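Geranyltranstransferase (Legionella pneumophila subsp. pneumophila, PDB 3LOM) probably joins isopentenyl diphosphate to allylic diphosphates, with magnesium as cofactor, to make farnesyl or geranylgeranyl diphosphate. Local coordinates at residues Pro36-Ser48 against Lys104-Leu118. Sequence-based numbering, arbitrary orientation.
Sequences PQIRSALHYALFS and KPSCHKAFDEATAIL
CG of Y44 is anti to the backbone N (chi1 180°), which carries the ring across to P105, while K104, extended beyond CG, sends its amine over the face of that ring. The phenol OH of Y44 gives a short hydrogen bond to P105 O (2.5 Å), which lies in the ring plane. K104 NZ sits 4.7 Å from the Y44 ring centroid in a cation-pi contact and also grips the C-terminal end of helix 36-46 and the residues just after it: it donates to Y44 O (3.2 Å), to S48 OG (2.9 Å) and weakly to F47 O. A110 CB meets the Y44 ring off-centre, and F111 turns its edge toward the face of Y44 in an offset edge-to-face pair, planes 73° apart. A41 CB stands over the centre of the F111 ring and touches T115 CG2 (3.6 Å). The T115 hydroxyl lies between Q37 OE1 (2.9 Å) and D112 OD1 (2.7 Å); through the same OD1, D112 accepts from T115 N as N-cap. Helix 36-46 crosses the opening turns, 113-118, at -74° in this largely helical isoprenoid synthase fold; K104 and P105 form a short strand antiparallel to 100-101, L46 leans on helix 69-91, and L118 packs on M95 of the second subunit.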
loop_
_atom_site.group_PDB
_atom_site.type_symbol
_atom_site.label_atom_id
_atom_site.label_comp_id
_atom_site.label_asym_id
_atom_site.label_seq_id
_atom_site.Cartn_x
_atom_site.Cartn_y
_atom_site.Cartn_z
ATOM N N PRO A 36 7.028 6.173 -17.920
ATOM C CA PRO A 36 5.909 6.435 -18.836
ATOM C C PRO A 36 4.830 5.353 -18.858
ATOM O O PRO A 36 3.649 5.698 -18.953
ATOM C CB PRO A 36 6.594 6.571 -20.201
ATOM C CG PRO A 36 7.944 7.118 -19.856
ATOM C CD PRO A 36 8.327 6.399 -18.588
ATOM N N GLN A 37 5.225 4.079 -18.753
ATOM C CA GLN A 37 4.275 2.962 -18.607
ATOM C C GLN A 37 3.381 3.140 -17.391
ATOM O O GLN A 37 2.184 2.861 -17.449
ATOM C CB GLN A 37 4.993 1.617 -18.464
ATOM C CG GLN A 37 5.249 0.875 -19.746
ATOM C CD GLN A 37 4.019 0.195 -20.301
ATOM O OE1 GLN A 37 3.536 -0.801 -19.760
ATOM N NE2 GLN A 37 3.516 0.717 -21.407
ATOM N N ILE A 38 3.968 3.593 -16.286
ATOM C CA ILE A 38 3.199 3.777 -15.058
ATOM C C ILE A 38 2.167 4.893 -15.211
ATOM O O ILE A 38 0.979 4.634 -15.014
ATOM C CB ILE A 38 4.104 3.932 -13.806
ATOM C CG1 ILE A 38 4.952 2.667 -13.600
ATOM C CG2 ILE A 38 3.283 4.244 -12.548
ATOM C CD1 ILE A 38 4.168 1.355 -13.460
ATOM N N ARG A 39 2.592 6.095 -15.608
ATOM C CA ARG A 39 1.632 7.211 -15.764
ATOM C C ARG A 39 0.573 6.957 -16.835
ATOM O O ARG A 39 -0.572 7.386 -16.690
ATOM C CB ARG A 39 2.298 8.594 -15.927
ATOM C CG ARG A 39 3.144 8.795 -17.155
ATOM C CD ARG A 39 4.589 9.066 -16.794
ATOM N NE ARG A 39 4.998 10.445 -17.045
ATOM C CZ ARG A 39 6.248 10.821 -17.307
ATOM N NH1 ARG A 39 7.226 9.925 -17.358
ATOM N NH2 ARG A 39 6.524 12.097 -17.522
ATOM N N SER A 40 0.936 6.212 -17.876
ATOM C CA SER A 40 -0.045 5.810 -18.874
ATOM C C SER A 40 -1.077 4.836 -18.295
ATOM O O SER A 40 -2.282 5.009 -18.497
ATOM C CB SER A 40 0.632 5.219 -20.111
ATOM O OG SER A 40 -0.341 4.808 -21.060
ATOM N N ALA A 41 -0.612 3.815 -17.581
ATOM C CA ALA A 41 -1.524 2.809 -17.032
ATOM C C ALA A 41 -2.360 3.314 -15.866
ATOM O O ALA A 41 -3.543 2.984 -15.769
ATOM C CB ALA A 41 -0.791 1.554 -16.667
ATOM N N LEU A 42 -1.757 4.135 -15.007
ATOM C CA LEU A 42 -2.509 4.893 -13.993
ATOM C C LEU A 42 -3.727 5.605 -14.570
ATOM O O LEU A 42 -4.836 5.456 -14.065
ATOM C CB LEU A 42 -1.613 5.939 -13.324
ATOM C CG LEU A 42 -0.743 5.512 -12.145
ATOM C CD1 LEU A 42 0.336 6.543 -11.902
ATOM C CD2 LEU A 42 -1.599 5.356 -10.907
ATOM N N HIS A 43 -3.505 6.381 -15.630
ATOM C CA HIS A 43 -4.565 7.145 -16.276
ATOM C C HIS A 43 -5.586 6.254 -16.967
ATOM O O HIS A 43 -6.770 6.571 -16.978
ATOM C CB HIS A 43 -3.968 8.164 -17.253
ATOM C CG HIS A 43 -3.387 9.366 -16.578
ATOM N ND1 HIS A 43 -2.044 9.493 -16.299
ATOM C CD2 HIS A 43 -3.976 10.487 -16.100
ATOM C CE1 HIS A 43 -1.829 10.646 -15.689
ATOM N NE2 HIS A 43 -2.986 11.270 -15.557
ATOM N N TYR A 44 -5.133 5.139 -17.535
ATOM C CA TYR A 44 -6.043 4.173 -18.157
ATOM C C TYR A 44 -6.993 3.550 -17.133
ATOM O O TYR A 44 -8.201 3.414 -17.376
ATOM C CB TYR A 44 -5.269 3.067 -18.875
ATOM C CG TYR A 44 -6.174 2.042 -19.532
ATOM C CD1 TYR A 44 -6.791 2.317 -20.750
ATOM C CD2 TYR A 44 -6.424 0.803 -18.928
ATOM C CE1 TYR A 44 -7.630 1.397 -21.355
ATOM C CE2 TYR A 44 -7.275 -0.130 -19.524
ATOM C CZ TYR A 44 -7.871 0.179 -20.742
ATOM O OH TYR A 44 -8.702 -0.719 -21.359
ATOM N N ALA A 45 -6.429 3.166 -15.994
ATOM C CA ALA A 45 -7.183 2.469 -14.964
ATOM C C ALA A 45 -8.145 3.387 -14.209
ATOM O O ALA A 45 -9.288 3.010 -13.962
ATOM C CB ALA A 45 -6.235 1.781 -14.009
ATOM N N LEU A 46 -7.690 4.597 -13.878
ATOM C CA LEU A 46 -8.454 5.519 -13.027
ATOM C C LEU A 46 -9.647 6.240 -13.653
ATOM O O LEU A 46 -10.492 6.763 -12.926
ATOM C CB LEU A 46 -7.531 6.569 -12.404
ATOM C CG LEU A 46 -6.911 6.257 -11.041
ATOM C CD1 LEU A 46 -6.174 7.478 -10.543
ATOM C CD2 LEU A 46 -7.972 5.823 -10.026
ATOM N N PHE A 47 -9.717 6.303 -14.979
ATOM C CA PHE A 47 -10.772 7.092 -15.610
ATOM C C PHE A 47 -11.645 6.268 -16.527
ATOM O O PHE A 47 -11.164 5.662 -17.486
ATOM C CB PHE A 47 -10.201 8.309 -16.333
ATOM C CG PHE A 47 -9.531 9.289 -15.418
ATOM C CD1 PHE A 47 -8.152 9.273 -15.255
ATOM C CD2 PHE A 47 -10.283 10.217 -14.703
ATOM C CE1 PHE A 47 -7.524 10.179 -14.395
ATOM C CE2 PHE A 47 -9.664 11.132 -13.841
ATOM C CZ PHE A 47 -8.284 11.110 -13.690
ATOM N N SER A 48 -12.936 6.245 -16.202
ATOM C CA SER A 48 -13.924 5.503 -16.970
ATOM C C SER A 48 -15.238 6.270 -17.026
ATOM O O SER A 48 -15.396 7.307 -16.368
ATOM C CB SER A 48 -14.154 4.116 -16.358
ATOM O OG SER A 48 -12.960 3.351 -16.358
ATOM N N LYS A 104 -14.608 -2.415 -21.189
ATOM C CA LYS A 104 -13.306 -2.256 -21.839
ATOM C C LYS A 104 -12.295 -3.293 -21.333
ATOM O O LYS A 104 -12.483 -3.843 -20.250
ATOM C CB LYS A 104 -12.787 -0.818 -21.646
ATOM C CG LYS A 104 -12.656 -0.349 -20.193
ATOM C CD LYS A 104 -12.082 1.069 -20.113
ATOM C CE LYS A 104 -11.639 1.400 -18.696
ATOM N NZ LYS A 104 -11.092 2.782 -18.561
ATOM N N PRO A 105 -11.238 -3.581 -22.129
ATOM C CA PRO A 105 -10.151 -4.430 -21.657
ATOM C C PRO A 105 -9.574 -3.986 -20.315
ATOM O O PRO A 105 -9.407 -2.790 -20.069
ATOM C CB PRO A 105 -9.098 -4.281 -22.757
ATOM C CG PRO A 105 -9.891 -4.114 -23.984
ATOM C CD PRO A 105 -11.137 -3.347 -23.584
ATOM N N SER A 106 -9.294 -4.962 -19.455
ATOM C CA SER A 106 -8.707 -4.719 -18.143
ATOM C C SER A 106 -7.253 -4.297 -18.283
ATOM O O SER A 106 -6.653 -4.446 -19.356
ATOM C CB SER A 106 -8.801 -5.981 -17.288
ATOM O OG SER A 106 -8.235 -7.079 -17.976
ATOM N N CYS A 107 -6.687 -3.796 -17.190
ATOM C CA CYS A 107 -5.357 -3.210 -17.206
ATOM C C CYS A 107 -4.248 -4.133 -17.716
ATOM O O CYS A 107 -3.352 -3.686 -18.432
ATOM C CB CYS A 107 -4.994 -2.677 -15.830
ATOM S SG CYS A 107 -3.582 -1.614 -15.880
ATOM N N HIS A 108 -4.308 -5.412 -17.362
ATOM C CA HIS A 108 -3.293 -6.363 -17.821
ATOM C C HIS A 108 -3.490 -6.758 -19.289
ATOM O O HIS A 108 -2.542 -7.172 -19.953
ATOM C CB HIS A 108 -3.229 -7.599 -16.912
ATOM C CG HIS A 108 -4.518 -8.350 -16.817
ATOM N ND1 HIS A 108 -5.572 -7.923 -16.038
ATOM C CD2 HIS A 108 -4.921 -9.504 -17.398
ATOM C CE1 HIS A 108 -6.572 -8.779 -16.150
ATOM N NE2 HIS A 108 -6.202 -9.748 -16.968
ATOM N N LYS A 109 -4.718 -6.625 -19.789
ATOM C CA LYS A 109 -5.001 -6.900 -21.197
ATOM C C LYS A 109 -4.603 -5.722 -22.094
ATOM O O LYS A 109 -4.103 -5.929 -23.198
ATOM C CB LYS A 109 -6.477 -7.263 -21.414
ATOM C CG LYS A 109 -6.944 -8.522 -20.684
ATOM C CD LYS A 109 -6.116 -9.750 -21.039
ATOM C CE LYS A 109 -6.432 -10.264 -22.435
ATOM N NZ LYS A 109 -5.480 -11.342 -22.798
ATOM N N ALA A 110 -4.834 -4.499 -21.614
ATOM C CA ALA A 110 -4.445 -3.287 -22.330
ATOM C C ALA A 110 -2.943 -3.056 -22.269
ATOM O O ALA A 110 -2.364 -2.475 -23.187
ATOM C CB ALA A 110 -5.179 -2.082 -21.779
ATOM N N PHE A 111 -2.313 -3.508 -21.188
ATOM C CA PHE A 111 -0.867 -3.387 -21.038
ATOM C C PHE A 111 -0.294 -4.781 -20.895
ATOM O O PHE A 111 -0.352 -5.574 -21.836
ATOM C CB PHE A 111 -0.525 -2.487 -19.848
ATOM C CG PHE A 111 -0.899 -1.045 -20.060
ATOM C CD1 PHE A 111 0.022 -0.146 -20.592
ATOM C CD2 PHE A 111 -2.181 -0.587 -19.749
ATOM C CE1 PHE A 111 -0.329 1.189 -20.809
ATOM C CE2 PHE A 111 -2.539 0.743 -19.960
ATOM C CZ PHE A 111 -1.611 1.631 -20.491
ATOM N N ASP A 112 0.249 -5.085 -19.724
ATOM C CA ASP A 112 0.662 -6.444 -19.401
ATOM C C ASP A 112 0.451 -6.681 -17.909
ATOM O O ASP A 112 0.131 -5.743 -17.169
ATOM C CB ASP A 112 2.109 -6.719 -19.834
ATOM C CG ASP A 112 3.066 -5.615 -19.437
ATOM O OD1 ASP A 112 3.072 -5.215 -18.258
ATOM O OD2 ASP A 112 3.839 -5.165 -20.305
ATOM N N GLU A 113 0.616 -7.923 -17.475
ATOM C CA GLU A 113 0.378 -8.270 -16.077
ATOM C C GLU A 113 1.325 -7.560 -15.115
ATOM O O GLU A 113 0.871 -7.067 -14.079
ATOM C CB GLU A 113 0.443 -9.772 -15.875
ATOM C CG GLU A 113 -0.745 -10.533 -16.421
ATOM C CD GLU A 113 -0.605 -12.027 -16.205
ATOM O OE1 GLU A 113 -0.118 -12.433 -15.122
ATOM O OE2 GLU A 113 -0.978 -12.789 -17.121
ATOM N N ALA A 114 2.612 -7.466 -15.470
ATOM C CA ALA A 114 3.584 -6.720 -14.647
ATOM C C ALA A 114 3.173 -5.257 -14.399
ATOM O O ALA A 114 3.320 -4.749 -13.287
ATOM C CB ALA A 114 4.965 -6.774 -15.258
ATOM N N THR A 115 2.650 -4.600 -15.433
ATOM C CA THR A 115 2.239 -3.197 -15.346
ATOM C C THR A 115 0.996 -3.061 -14.465
ATOM O O THR A 115 0.896 -2.127 -13.677
ATOM C CB THR A 115 2.008 -2.589 -16.767
ATOM O OG1 THR A 115 3.222 -2.667 -17.516
ATOM C CG2 THR A 115 1.588 -1.155 -16.702
ATOM N N ALA A 116 0.063 -4.004 -14.606
ATOM C CA ALA A 116 -1.113 -4.101 -13.736
ATOM C C ALA A 116 -0.745 -4.294 -12.250
ATOM O O ALA A 116 -1.281 -3.601 -11.366
ATOM C CB ALA A 116 -2.016 -5.225 -14.212
ATOM N N ILE A 117 0.184 -5.210 -11.982
ATOM C CA ILE A 117 0.623 -5.467 -10.606
ATOM C C ILE A 117 1.235 -4.194 -10.036
ATOM O O ILE A 117 0.837 -3.743 -8.960
ATOM C CB ILE A 117 1.640 -6.637 -10.496
ATOM C CG1 ILE A 117 1.057 -7.940 -11.028
ATOM C CG2 ILE A 117 2.097 -6.846 -9.042
ATOM C CD1 ILE A 117 2.126 -8.939 -11.513
ATOM N N LEU A 118 2.178 -3.614 -10.779
ATOM C CA LEU A 118 2.931 -2.451 -10.327
ATOM C C LEU A 118 2.084 -1.195 -10.136
ATOM O O LEU A 118 2.275 -0.458 -9.173
ATOM C CB LEU A 118 4.092 -2.154 -11.279
ATOM C CG LEU A 118 5.290 -3.107 -11.219
ATOM C CD1 LEU A 118 6.164 -2.889 -12.429
ATOM C CD2 LEU A 118 6.095 -2.972 -9.928
#